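Local coordinates for uncharacterized protein (Bacteroides thetaiotaomicron, PDB 4QNI) that is of unknown function but is probably an auxiliary nutrient-binding protein built of two domains, at residues 83-88 / 133-138; 142-145 / 151-154. All blocks are in the same frame, centred on the assembly; numbering follows the deposited sequence.

Both contacts engage the region around strand 135-142, contact 1 on residues 133-138 and contact 2 where the strand runs out, with their centres 26 Å apart. Contact 1 lies nearer the middle of the chain, about 13 Å from its centre, and ties the end of helix 74-85 to the strand through a single polar bond between two long side chains. Contact 2, about 29 Å from that centre, sits at the periphery against another subunit; its segments are close neighbours in sequence, and its chemistry mixes a side-chain-to-backbone bond with a small apolar touch. Each is partly buried, and along the chain the second follows the first.

Contact 1: residues 83-88 / 133-138; sequences ARYATR and SEKWVL
Tyr-85 and Lys-135 reach toward each other from opposite directions and meet at their ends, bridging backbones that come no nearer than 12.7 Å between the CA atoms of these two residues. The polar part is one hydrogen bond: Lys-135 NZ donates to Tyr-85 OH at 2.8 Å. The ammonium nitrogen also lies 3.3 Å from Tyr-85 CZ, approaching the phenol obliquely, and Lys-135 CE stays 3.8 Å from Tyr-85 OH. The lysine chain gets there with a bend at CG-CD (chi3 58°), while on the tyrosine CG stands anti to the carbonyl carbon (chi1 -58°), which directs the phenol toward 133-138.

Around this bond, NZ donates a second hydrogen bond to the carbonyl O of Leu-91, and the lysine makes a cation-pi contact with Tyr-93. Apolar contact supports the phenol: Arg-84 CB sits 3.8 Å above one face of the ring, toward its rim, and Leu-91 and Tyr-92 touch the same side chain.

The backbones turn at both ends of the bridge. Tyr-85 ends helix 74-85, and Ala-86 breaks from it with positive phi into a type II' turn, closed by Arg-88 N to Tyr-85 O at 3.1 Å. Lys-135 centres an inverse gamma turn. Both ends belong to the N-terminal DUF4973 domain. A phenylalanine in place of Tyr-85 would probably keep much of the ring packing but leave Lys-135 NZ without one of its acceptors, cutting the polar link from helix end to strand. The lysine charge is likely to be eased by the phenol oxygen, the carbonyl and the aromatic ring, with a long, weak ion pair to Asp-226 adding to them.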
loop_
_atom_site.group_PDB
_atom_site.type_symbol
_atom_site.label_atom_id
_atom_site.label_comp_id
_atom_site.label_asym_id
_atom_site.label_seq_id
_atom_site.Cartn_x
_atom_site.Cartn_y
_atom_site.Cartn_z
ATOM N N ALA A 83 22.472 0.407 -7.175
ATOM C CA ALA A 83 21.151 -0.206 -6.995
ATOM C C ALA A 83 20.145 0.282 -8.037
ATOM O O ALA A 83 19.294 -0.481 -8.477
ATOM C CB ALA A 83 20.615 0.087 -5.593
ATOM N N ARG A 84 20.242 1.535 -8.430
ATOM C CA ARG A 84 19.302 2.138 -9.354
ATOM C C ARG A 84 19.694 1.972 -10.835
ATOM O O ARG A 84 18.810 1.770 -11.677
ATOM C CB ARG A 84 19.179 3.631 -9.024
ATOM C CG ARG A 84 17.788 4.203 -9.206
ATOM C CD ARG A 84 17.275 4.725 -7.879
ATOM N NE ARG A 84 16.720 6.076 -7.991
ATOM C CZ ARG A 84 16.267 6.786 -6.961
ATOM N NH1 ARG A 84 16.299 6.281 -5.731
ATOM N NH2 ARG A 84 15.782 8.006 -7.149
ATOM N N TYR A 85 20.983 2.112 -11.164
ATOM C CA TYR A 85 21.398 2.108 -12.563
ATOM C C TYR A 85 22.421 1.026 -12.942
ATOM O O TYR A 85 22.745 0.906 -14.126
ATOM C CB TYR A 85 21.965 3.496 -12.916
ATOM C CG TYR A 85 20.974 4.620 -12.682
ATOM C CD1 TYR A 85 19.840 4.756 -13.479
ATOM C CD2 TYR A 85 21.164 5.542 -11.657
ATOM C CE1 TYR A 85 18.920 5.778 -13.260
ATOM C CE2 TYR A 85 20.254 6.572 -11.434
ATOM C CZ TYR A 85 19.136 6.691 -12.246
ATOM O OH TYR A 85 18.233 7.705 -12.044
ATOM N N ALA A 86 22.940 0.269 -11.959
ATOM C CA ALA A 86 23.947 -0.776 -12.161
ATOM C C ALA A 86 25.138 -0.267 -13.022
ATOM O O ALA A 86 25.770 0.712 -12.643
ATOM C CB ALA A 86 23.312 -2.027 -12.771
ATOM N N THR A 87 25.395 -0.900 -14.177
ATOM C CA THR A 87 26.502 -0.631 -15.107
ATOM C C THR A 87 26.367 0.720 -15.856
ATOM O O THR A 87 27.386 1.273 -16.294
ATOM C CB THR A 87 26.592 -1.785 -16.143
ATOM O OG1 THR A 87 26.277 -3.039 -15.526
ATOM C CG2 THR A 87 27.962 -1.878 -16.797
ATOM N N ARG A 88 25.130 1.231 -16.028
ATOM C CA ARG A 88 24.871 2.465 -16.761
ATOM C C ARG A 88 25.299 3.702 -15.960
ATOM O O ARG A 88 24.454 4.473 -15.519
ATOM C CB ARG A 88 23.393 2.545 -17.165
ATOM C CG ARG A 88 23.034 1.614 -18.317
ATOM C CD ARG A 88 21.643 1.924 -18.834
ATOM N NE ARG A 88 20.620 1.515 -17.868
ATOM C CZ ARG A 88 19.336 1.840 -17.944
ATOM N NH1 ARG A 88 18.890 2.601 -18.939
ATOM N NH2 ARG A 88 18.484 1.414 -17.020
ATOM N N SER A 133 23.351 18.676 -16.816
ATOM C CA SER A 133 23.380 17.387 -17.533
ATOM C C SER A 133 23.813 16.295 -16.585
ATOM O O SER A 133 23.412 15.143 -16.720
ATOM C CB SER A 133 24.356 17.448 -18.698
ATOM O OG SER A 133 23.588 17.646 -19.861
ATOM N N GLU A 134 24.676 16.673 -15.639
ATOM C CA GLU A 134 25.112 15.839 -14.531
ATOM C C GLU A 134 23.980 15.903 -13.563
ATOM O O GLU A 134 23.463 16.996 -13.303
ATOM C CB GLU A 134 26.421 16.384 -13.907
ATOM C CG GLU A 134 27.529 16.737 -14.883
ATOM C CD GLU A 134 28.083 15.601 -15.717
ATOM O OE1 GLU A 134 28.164 14.457 -15.209
ATOM O OE2 GLU A 134 28.417 15.854 -16.896
ATOM N N LYS A 135 23.520 14.778 -13.069
ATOM C CA LYS A 135 22.368 14.801 -12.158
ATOM C C LYS A 135 22.935 15.070 -10.755
ATOM O O LYS A 135 23.088 14.150 -9.952
ATOM C CB LYS A 135 21.595 13.469 -12.291
ATOM C CG LYS A 135 21.012 13.228 -13.710
ATOM C CD LYS A 135 20.766 11.738 -14.052
ATOM C CE LYS A 135 19.838 11.015 -13.099
ATOM N NZ LYS A 135 19.443 9.688 -13.648
ATOM N N TRP A 136 23.378 16.335 -10.530
ATOM C CA TRP A 136 24.074 16.771 -9.316
ATOM C C TRP A 136 23.244 16.525 -8.074
ATOM O O TRP A 136 22.098 16.953 -7.991
ATOM C CB TRP A 136 24.493 18.241 -9.390
ATOM C CG TRP A 136 25.584 18.510 -10.402
ATOM C CD1 TRP A 136 25.466 19.225 -11.557
ATOM C CD2 TRP A 136 26.949 18.052 -10.351
ATOM N NE1 TRP A 136 26.684 19.287 -12.199
ATOM C CE2 TRP A 136 27.607 18.573 -11.482
ATOM C CE3 TRP A 136 27.694 17.294 -9.427
ATOM C CZ2 TRP A 136 28.972 18.338 -11.733
ATOM C CZ3 TRP A 136 29.041 17.063 -9.675
ATOM C CH2 TRP A 136 29.664 17.579 -10.817
ATOM N N VAL A 137 23.851 15.846 -7.109
ATOM C CA VAL A 137 23.248 15.489 -5.838
ATOM C C VAL A 137 24.235 15.844 -4.711
ATOM O O VAL A 137 25.447 15.616 -4.860
ATOM C CB VAL A 137 22.909 13.954 -5.872
ATOM C CG1 VAL A 137 23.016 13.292 -4.512
ATOM C CG2 VAL A 137 21.543 13.707 -6.472
ATOM N N LEU A 138 23.715 16.329 -3.569
ATOM C CA LEU A 138 24.567 16.576 -2.421
ATOM C C LEU A 138 24.243 15.516 -1.372
ATOM O O LEU A 138 23.164 15.594 -0.773
ATOM C CB LEU A 138 24.389 18.011 -1.876
ATOM C CG LEU A 138 25.240 18.384 -0.653
ATOM C CD1 LEU A 138 26.732 18.310 -0.981
ATOM C CD2 LEU A 138 24.841 19.784 -0.116
#

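Contact 2: residues 142-145 / 151-154; sequences IVDD and VAHP
Val-151 comes against Asp-144 with its backbone first: its CA lies 3.3 Å from Asp-144 OD1. Its CB is directed away from 142-145, yet CG1, anti to the backbone N (chi1 166°), still comes within 3.8 Å of Asp-144 OD2, so that both carboxylate oxygens have a neighbour on this one residue.

The two segments flank the connection from strand 135-142 to the short strand 151-152. That short strand, Val-151 and Ala-152, pairs in a parallel beta ladder with a strand of the third subunit, and the sheet runs on across the interface. Tyr-9 of the same subunit packs on Val-151.

Ala-152 has the largest share of the contact, with Asp-144 close behind. Its backbone N donates to Asp-144 OD1 at 3.2 Å, with a fairly straight N-H...O angle of 160°; the amide meets the oxygen from above the carboxylate, 48° out of its plane. Between these segments it is therefore an aspartate side chain, rather than a backbone carbonyl, that accepts the amide bond of Ala-152. The methyl turns toward the other segment too, with Ala-152 CB 3.5 Å from Asp-144 OD2 and 3.8 Å from Ile-142 CG2. That isoleucine branch, anti to the backbone N, is the one that meets the alanine, whereas CG1 leads away. The small methyl thus lies between a charged group and an apolar one, each touching it from 142-145.

Beyond the alanine, at His-153 and Pro-154, the chain turns off the contact.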
loop_
_atom_site.group_PDB
_atom_site.type_symbol
_atom_site.label_atom_id
_atom_site.label_comp_id
_atom_site.label_asym_id
_atom_site.label_seq_id
_atom_site.Cartn_x
_atom_site.Cartn_y
_atom_site.Cartn_z
ATOM N N ILE A 142 24.033 12.421 9.215
ATOM C CA ILE A 142 24.225 12.781 10.616
ATOM C C ILE A 142 25.309 11.820 11.116
ATOM O O ILE A 142 25.164 10.612 10.934
ATOM C CB ILE A 142 22.935 12.703 11.459
ATOM C CG1 ILE A 142 21.777 13.628 10.929
ATOM C CG2 ILE A 142 23.259 12.911 12.943
ATOM C CD1 ILE A 142 22.020 15.118 10.842
ATOM N N VAL A 143 26.417 12.348 11.646
ATOM C CA VAL A 143 27.543 11.536 12.109
ATOM C C VAL A 143 27.243 11.029 13.512
ATOM O O VAL A 143 26.798 11.798 14.358
ATOM C CB VAL A 143 28.885 12.321 12.041
ATOM C CG1 VAL A 143 30.037 11.542 12.677
ATOM C CG2 VAL A 143 29.216 12.668 10.607
ATOM N N ASP A 144 27.488 9.733 13.749
ATOM C CA ASP A 144 27.285 9.113 15.053
ATOM C C ASP A 144 28.626 8.856 15.745
ATOM O O ASP A 144 29.588 8.431 15.087
ATOM C CB ASP A 144 26.480 7.805 14.908
ATOM C CG ASP A 144 25.201 7.777 15.726
ATOM O OD1 ASP A 144 25.116 8.533 16.731
ATOM O OD2 ASP A 144 24.307 6.968 15.398
ATOM N N ASP A 145 28.701 9.142 17.065
ATOM C CA ASP A 145 29.903 8.902 17.878
ATOM C C ASP A 145 29.557 8.804 19.360
ATOM O O ASP A 145 28.585 9.418 19.810
ATOM C CB ASP A 145 30.980 9.981 17.656
ATOM C CG ASP A 145 32.409 9.513 17.856
ATOM O OD1 ASP A 145 32.777 8.459 17.282
ATOM O OD2 ASP A 145 33.178 10.236 18.519
ATOM N N VAL A 151 22.310 10.588 19.217
ATOM C CA VAL A 151 22.353 9.408 18.349
ATOM C C VAL A 151 21.588 9.725 17.052
ATOM O O VAL A 151 20.480 10.265 17.107
ATOM C CB VAL A 151 21.813 8.127 19.047
ATOM C CG1 VAL A 151 21.536 7.007 18.050
ATOM C CG2 VAL A 151 22.777 7.640 20.124
ATOM N N ALA A 152 22.196 9.406 15.888
ATOM C CA ALA A 152 21.549 9.526 14.586
ATOM C C ALA A 152 20.388 8.544 14.569
ATOM O O ALA A 152 20.545 7.419 15.046
ATOM C CB ALA A 152 22.537 9.221 13.471
ATOM N N HIS A 153 19.211 8.984 14.102
ATOM C CA HIS A 153 17.984 8.184 14.068
ATOM C C HIS A 153 18.235 6.737 13.643
ATOM O O HIS A 153 18.894 6.529 12.615
ATOM C CB HIS A 153 16.941 8.804 13.137
ATOM C CG HIS A 153 15.545 8.401 13.484
ATOM N ND1 HIS A 153 15.056 7.145 13.171
ATOM C CD2 HIS A 153 14.584 9.097 14.132
ATOM C CE1 HIS A 153 13.820 7.121 13.631
ATOM N NE2 HIS A 153 13.488 8.276 14.211
ATOM N N PRO A 154 17.719 5.737 14.427
ATOM C CA PRO A 154 17.904 4.315 14.062
ATOM C C PRO A 154 17.534 4.014 12.607
ATOM O O PRO A 154 18.235 3.227 11.959
ATOM C CB PRO A 154 16.968 3.579 15.022
ATOM C CG PRO A 154 16.873 4.462 16.202
ATOM C CD PRO A 154 16.933 5.866 15.674
#